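Local structure of putative ABC transporter, periplasmic binding protein, amino acid (2YLN) at residues Asp210-Leu215 and Phe276-Ser281; Glu51-Lys56 and Ala253-Ala258. The protein probably binds L-cystine in the periplasm as the solute receptor of an amino acid ABC transporter, and is captured here in its closed conformation. The protein carries 1 engineered substitution. One frame throughout, in Å; residues are numbered along the deposited sequence.

Contact 1 (Asp210-Leu215 and Phe276-Ser281)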
loop_
_atom_site.group_PDB
_atom_site.type_symbol
_atom_site.label_atom_id
_atom_site.label_comp_id
_atom_site.label_asym_id
_atom_site.label_seq_id
_atom_site.Cartn_x
_atom_site.Cartn_y
_atom_site.Cartn_z
ATOM N N ASP A 210 -6.683 -0.731 5.178
ATOM C CA ASP A 210 -5.699 -0.322 6.121
ATOM C C ASP A 210 -6.241 0.628 7.167
ATOM O O ASP A 210 -6.943 1.577 6.837
ATOM C CB ASP A 210 -4.555 0.395 5.325
ATOM C CG ASP A 210 -3.496 0.890 6.293
ATOM O OD1 ASP A 210 -2.661 0.046 6.710
ATOM O OD2 ASP A 210 -3.529 2.088 6.639
ATOM N N GLU A 211 -5.825 0.443 8.415
ATOM C CA GLU A 211 -6.294 1.299 9.504
ATOM C C GLU A 211 -6.053 2.772 9.261
ATOM O O GLU A 211 -6.895 3.634 9.537
ATOM C CB GLU A 211 -5.647 0.884 10.819
ATOM C CG GLU A 211 -6.160 1.690 11.991
ATOM C CD GLU A 211 -5.229 1.746 13.195
ATOM O OE1 GLU A 211 -3.997 1.551 13.033
ATOM O OE2 GLU A 211 -5.681 1.972 14.283
ATOM N N LEU A 212 -4.811 3.089 8.855
ATOM C CA LEU A 212 -4.451 4.498 8.670
ATOM C C LEU A 212 -5.161 5.136 7.481
ATOM O O LEU A 212 -5.536 6.318 7.554
ATOM C CB LEU A 212 -2.932 4.636 8.533
ATOM C CG LEU A 212 -2.149 4.065 9.736
ATOM C CD1 LEU A 212 -0.684 4.082 9.451
ATOM C CD2 LEU A 212 -2.429 4.846 10.999
ATOM N N ALA A 213 -5.338 4.367 6.385
ATOM C CA ALA A 213 -6.093 4.919 5.246
ATOM C C ALA A 213 -7.539 5.176 5.632
ATOM O O ALA A 213 -8.142 6.185 5.240
ATOM C CB ALA A 213 -6.016 3.995 4.046
ATOM N N VAL A 214 -8.134 4.292 6.403
ATOM C CA VAL A 214 -9.518 4.467 6.856
ATOM C C VAL A 214 -9.625 5.663 7.818
ATOM O O VAL A 214 -10.500 6.500 7.652
ATOM C CB VAL A 214 -10.074 3.176 7.477
ATOM C CG1 VAL A 214 -11.420 3.463 8.120
ATOM C CG2 VAL A 214 -10.182 2.080 6.420
ATOM N N LEU A 215 -8.680 5.742 8.781
ATOM C CA LEU A 215 -8.705 6.880 9.669
ATOM C C LEU A 215 -8.554 8.189 8.926
ATOM O O LEU A 215 -9.230 9.204 9.254
ATOM C CB LEU A 215 -7.639 6.732 10.757
ATOM C CG LEU A 215 -7.885 5.652 11.767
ATOM C CD1 LEU A 215 -6.664 5.497 12.674
ATOM C CD2 LEU A 215 -9.135 5.884 12.622
ATOM N N PHE A 276 0.588 10.791 8.808
ATOM C CA PHE A 276 -0.211 10.009 9.736
ATOM C C PHE A 276 -0.313 10.612 11.081
ATOM O O PHE A 276 -1.081 10.120 11.899
ATOM C CB PHE A 276 0.344 8.583 9.948
ATOM C CG PHE A 276 0.797 7.903 8.688
ATOM C CD1 PHE A 276 -0.057 7.552 7.691
ATOM C CD2 PHE A 276 2.158 7.582 8.524
ATOM C CE1 PHE A 276 0.416 6.951 6.510
ATOM C CE2 PHE A 276 2.605 6.962 7.398
ATOM C CZ PHE A 276 1.739 6.668 6.369
ATOM N N GLY A 277 0.484 11.606 11.431
ATOM C CA GLY A 277 0.597 12.025 12.802
ATOM C C GLY A 277 1.355 11.068 13.704
ATOM O O GLY A 277 1.212 11.193 14.909
ATOM N N LYS A 278 2.137 10.144 13.143
ATOM C CA LYS A 278 3.022 9.329 14.005
ATOM C C LYS A 278 3.970 8.603 13.097
ATOM O O LYS A 278 3.725 8.366 11.933
ATOM C CB LYS A 278 2.260 8.280 14.795
ATOM C CG LYS A 278 1.348 7.395 13.927
ATOM C CD LYS A 278 0.671 6.335 14.812
ATOM C CE LYS A 278 -0.212 5.415 14.102
ATOM N NZ LYS A 278 -0.881 4.436 15.073
ATOM N N ASP A 279 5.049 8.223 13.696
ATOM C CA ASP A 279 6.066 7.415 13.061
ATOM C C ASP A 279 5.641 5.990 13.059
ATOM O O ASP A 279 5.336 5.450 14.158
ATOM C CB ASP A 279 7.407 7.545 13.816
ATOM C CG ASP A 279 8.570 6.864 13.122
ATOM O OD1 ASP A 279 8.414 6.333 12.036
ATOM O OD2 ASP A 279 9.671 6.910 13.769
ATOM N N ILE A 280 5.520 5.380 11.906
ATOM C CA ILE A 280 5.124 4.010 11.777
ATOM C C ILE A 280 6.210 3.118 11.214
ATOM O O ILE A 280 6.010 1.978 10.788
ATOM C CB ILE A 280 3.809 3.841 11.015
ATOM C CG1 ILE A 280 3.963 4.288 9.568
ATOM C CG2 ILE A 280 2.692 4.587 11.736
ATOM C CD1 ILE A 280 2.774 3.924 8.663
ATOM N N SER A 281 7.468 3.596 11.230
ATOM C CA SER A 281 8.589 2.863 10.651
ATOM C C SER A 281 9.281 1.868 11.563
ATOM O O SER A 281 10.086 1.096 11.065
ATOM C CB SER A 281 9.578 3.820 10.049
ATOM O OG SER A 281 10.203 4.600 11.019
HETATM O O HOH W 1 -2.058 1.231 15.154
HETATM O O HOH W 2 -3.395 3.931 14.511
#
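Leu212 in the first turn of helix 211-220 faces Phe276, where helix 267-276 ends, their CA atoms 7.0 Å apart; no hydrogen bond joins the two backbones. Gly277, with positive phi, turns the chain out of that helix, and Phe276, Lys278 and Ile280 all touch Leu212. CD1 of Leu212 lies over one face of the Phe276 ring, 4.2 Å from the centroid and 20° off the normal, a CH-pi contact, and meets CD1 of Ile280 tip to tip at 3.6 Å. CD2 of Leu212 rests against CE of Lys278 at 3.9 Å. Extended beyond CG, Lys278 carries its NZ to water 2, which accepts at 2.6 Å and gives a weak bond to Glu211 OE1; water 1 links the same pair, weakly on the lysine side. Lys278 NZ and Glu211 OE1 stay 4.7 Å apart. Both side chains have a second conformer, and the bridge holds for the one described. Asp210 OD2 caps the helix, accepting from Ala213 N at 2.9 Å. Helix 211-220 probably belongs to the second lobe and helix 267-276 to the first, as in type II solute-binding proteins; strand 142-151 lies against both segments, while Tyr82 and Phe70 pack on Phe276.

Contact 2 (Glu51-Lys56 and Ala253-Ala258)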
loop_
_atom_site.group_PDB
_atom_site.type_symbol
_atom_site.label_atom_id
_atom_site.label_comp_id
_atom_site.label_asym_id
_atom_site.label_seq_id
_atom_site.Cartn_x
_atom_site.Cartn_y
_atom_site.Cartn_z
ATOM N N GLU A 51 22.590 -2.383 -12.272
ATOM C CA GLU A 51 23.410 -1.567 -13.141
ATOM C C GLU A 51 22.956 -0.117 -13.062
ATOM O O GLU A 51 23.748 0.814 -13.039
ATOM C CB GLU A 51 23.356 -2.080 -14.592
ATOM C CG GLU A 51 24.188 -1.280 -15.598
ATOM C CD GLU A 51 24.019 -1.671 -17.030
ATOM O OE1 GLU A 51 23.452 -2.725 -17.337
ATOM O OE2 GLU A 51 24.479 -0.871 -17.914
ATOM N N ARG A 52 21.633 0.106 -13.178
ATOM C CA ARG A 52 21.127 1.490 -13.147
ATOM C C ARG A 52 21.264 2.144 -11.798
ATOM O O ARG A 52 21.461 3.387 -11.726
ATOM C CB ARG A 52 19.665 1.533 -13.644
ATOM C CG ARG A 52 19.650 1.315 -15.185
ATOM C CD ARG A 52 18.256 1.247 -15.769
ATOM N NE ARG A 52 17.653 -0.097 -15.514
ATOM C CZ ARG A 52 16.552 -0.359 -14.807
ATOM N NH1 ARG A 52 15.944 0.612 -14.198
ATOM N NH2 ARG A 52 16.062 -1.581 -14.733
ATOM N N ILE A 53 21.188 1.391 -10.722
ATOM C CA ILE A 53 21.451 1.986 -9.433
ATOM C C ILE A 53 22.941 2.366 -9.357
ATOM O O ILE A 53 23.262 3.434 -8.939
ATOM C CB ILE A 53 20.986 1.073 -8.246
ATOM C CG1 ILE A 53 19.444 0.932 -8.287
ATOM C CG2 ILE A 53 21.567 1.537 -6.888
ATOM C CD1 ILE A 53 18.892 -0.209 -7.385
ATOM N N ASN A 54 23.809 1.426 -9.606
ATOM C CA ASN A 54 25.273 1.677 -9.396
ATOM C C ASN A 54 25.777 2.730 -10.376
ATOM O O ASN A 54 26.627 3.518 -9.998
ATOM C CB ASN A 54 26.041 0.408 -9.501
ATOM C CG ASN A 54 25.889 -0.463 -8.254
ATOM O OD1 ASN A 54 25.484 0.035 -7.224
ATOM N ND2 ASN A 54 26.254 -1.685 -8.401
ATOM N N ASN A 55 25.152 2.831 -11.565
ATOM C CA ASN A 55 25.640 3.700 -12.651
ATOM C C ASN A 55 24.836 4.964 -12.764
ATOM O O ASN A 55 25.089 5.739 -13.671
ATOM C CB ASN A 55 25.816 2.912 -14.000
ATOM C CG ASN A 55 26.946 1.911 -13.911
ATOM O OD1 ASN A 55 28.115 2.305 -14.048
ATOM N ND2 ASN A 55 26.616 0.635 -13.646
ATOM N N LYS A 56 23.861 5.140 -11.901
ATOM C CA LYS A 56 23.136 6.407 -11.749
ATOM C C LYS A 56 22.268 6.699 -12.981
ATOM O O LYS A 56 22.315 7.744 -13.600
ATOM C CB LYS A 56 24.030 7.579 -11.433
ATOM C CG LYS A 56 25.035 7.206 -10.366
ATOM C CD LYS A 56 24.408 6.763 -9.018
ATOM C CE LYS A 56 25.497 6.429 -8.039
ATOM N NZ LYS A 56 24.946 5.701 -6.975
ATOM N N ALA A 253 19.477 -4.808 -1.572
ATOM C CA ALA A 253 20.398 -4.343 -0.518
ATOM C C ALA A 253 20.587 -2.849 -0.596
ATOM O O ALA A 253 20.643 -2.191 0.450
ATOM C CB ALA A 253 21.752 -5.075 -0.643
ATOM N N LYS A 254 20.686 -2.266 -1.794
ATOM C CA LYS A 254 20.815 -0.808 -1.931
ATOM C C LYS A 254 19.566 -0.101 -1.406
ATOM O O LYS A 254 19.643 0.890 -0.659
ATOM C CB LYS A 254 21.075 -0.433 -3.399
ATOM C CG LYS A 254 22.404 -0.910 -3.920
ATOM C CD LYS A 254 23.525 -0.123 -3.366
ATOM C CE LYS A 254 24.901 -0.605 -3.799
ATOM N NZ LYS A 254 25.875 0.480 -3.568
ATOM N N PHE A 255 18.364 -0.595 -1.752
ATOM C CA PHE A 255 17.147 -0.024 -1.249
ATOM C C PHE A 255 17.089 -0.107 0.267
ATOM O O PHE A 255 16.727 0.902 0.904
ATOM C CB PHE A 255 15.931 -0.713 -1.862
ATOM C CG PHE A 255 15.697 -0.435 -3.348
ATOM C CD1 PHE A 255 15.911 0.755 -3.956
ATOM C CD2 PHE A 255 15.193 -1.428 -4.123
ATOM C CE1 PHE A 255 15.637 0.908 -5.284
ATOM C CE2 PHE A 255 14.923 -1.243 -5.439
ATOM C CZ PHE A 255 15.171 -0.054 -6.017
ATOM N N SER A 256 17.403 -1.260 0.853
ATOM C CA SER A 256 17.330 -1.397 2.271
ATOM C C SER A 256 18.327 -0.516 2.989
ATOM O O SER A 256 18.007 0.036 4.053
ATOM C CB SER A 256 17.546 -2.829 2.648
ATOM O OG SER A 256 16.445 -3.627 2.175
ATOM N N THR A 257 19.523 -0.375 2.423
ATOM C CA THR A 257 20.540 0.494 3.032
ATOM C C THR A 257 20.028 1.928 3.053
ATOM O O THR A 257 20.141 2.591 4.085
ATOM C CB THR A 257 21.851 0.359 2.256
ATOM O OG1 THR A 257 22.375 -0.952 2.362
ATOM C CG2 THR A 257 22.936 1.301 2.778
ATOM N N ALA A 258 19.440 2.416 1.963
ATOM C CA ALA A 258 18.906 3.741 1.925
ATOM C C ALA A 258 17.790 3.909 2.967
ATOM O O ALA A 258 17.718 4.931 3.658
ATOM C CB ALA A 258 18.412 4.076 0.515
HETATM O O HOH W 3 25.644 2.256 -5.810
#
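Two surface helices, 49-55 near the start of the modelled chain and 249-264 close to its end, pack side by side here through Ile53, Asn54, Lys254 and Phe255. The axes of segments 51-55 and 253-258 approach to 11.6 Å at an angle of 49°, a spacing bridged by side chains and water. Ile53 divides its two branches between neighbouring residues. CG2 of Ile53, held opposite the backbone N, lies 3.9 Å from CG of Lys254, the two side chains running past each other in opposite directions; CD1 of Ile53 reaches CZ of Phe255 at 4.0 Å. The first helix closes in a Schellman motif, with Lys56 at positive phi, and in one of its two deposited conformers Asn55 ND2 adds a bond of 2.9 Å to Glu51 O, which also accepts from Asn55 N. Beyond the apolar patch, a bend at chi2 (-73°) takes the Lys254 chain across Asn54, placing Lys254 CE 3.5 Å from Asn54 OD1. Water 3 completes this outer edge: it donates to Asn54 OD1 at 2.6 Å and accepts from Lys254 NZ at 2.9 Å. Arg52 forms a salt bridge with Asp118. Deeper in, Phe255 packs on Val90 and Leu94 of helix 82-94 and on Leu242 and Val244 of strand 238-245.

In the fold
From the N terminus, the chain enters contact 2 at 51-56, passes through most of the strands and reaches 210-215, the first half of contact 1. It returns to contact 2 at 253-258, closing a loop of 196 residues, and then to contact 1 at 276-281, closing one of 60. The two loops therefore cross. Contact 2 ties the N-terminal helix 49-55 to helix 249-264, whereas contact 1 ties the start of helix 211-220 to the tail after helix 267-276, probably across the two lobes. Their centres lie 28 Å apart and they do not touch. The side chain of Leu212 in contact 1 is about 11 Å from a bound cysteine.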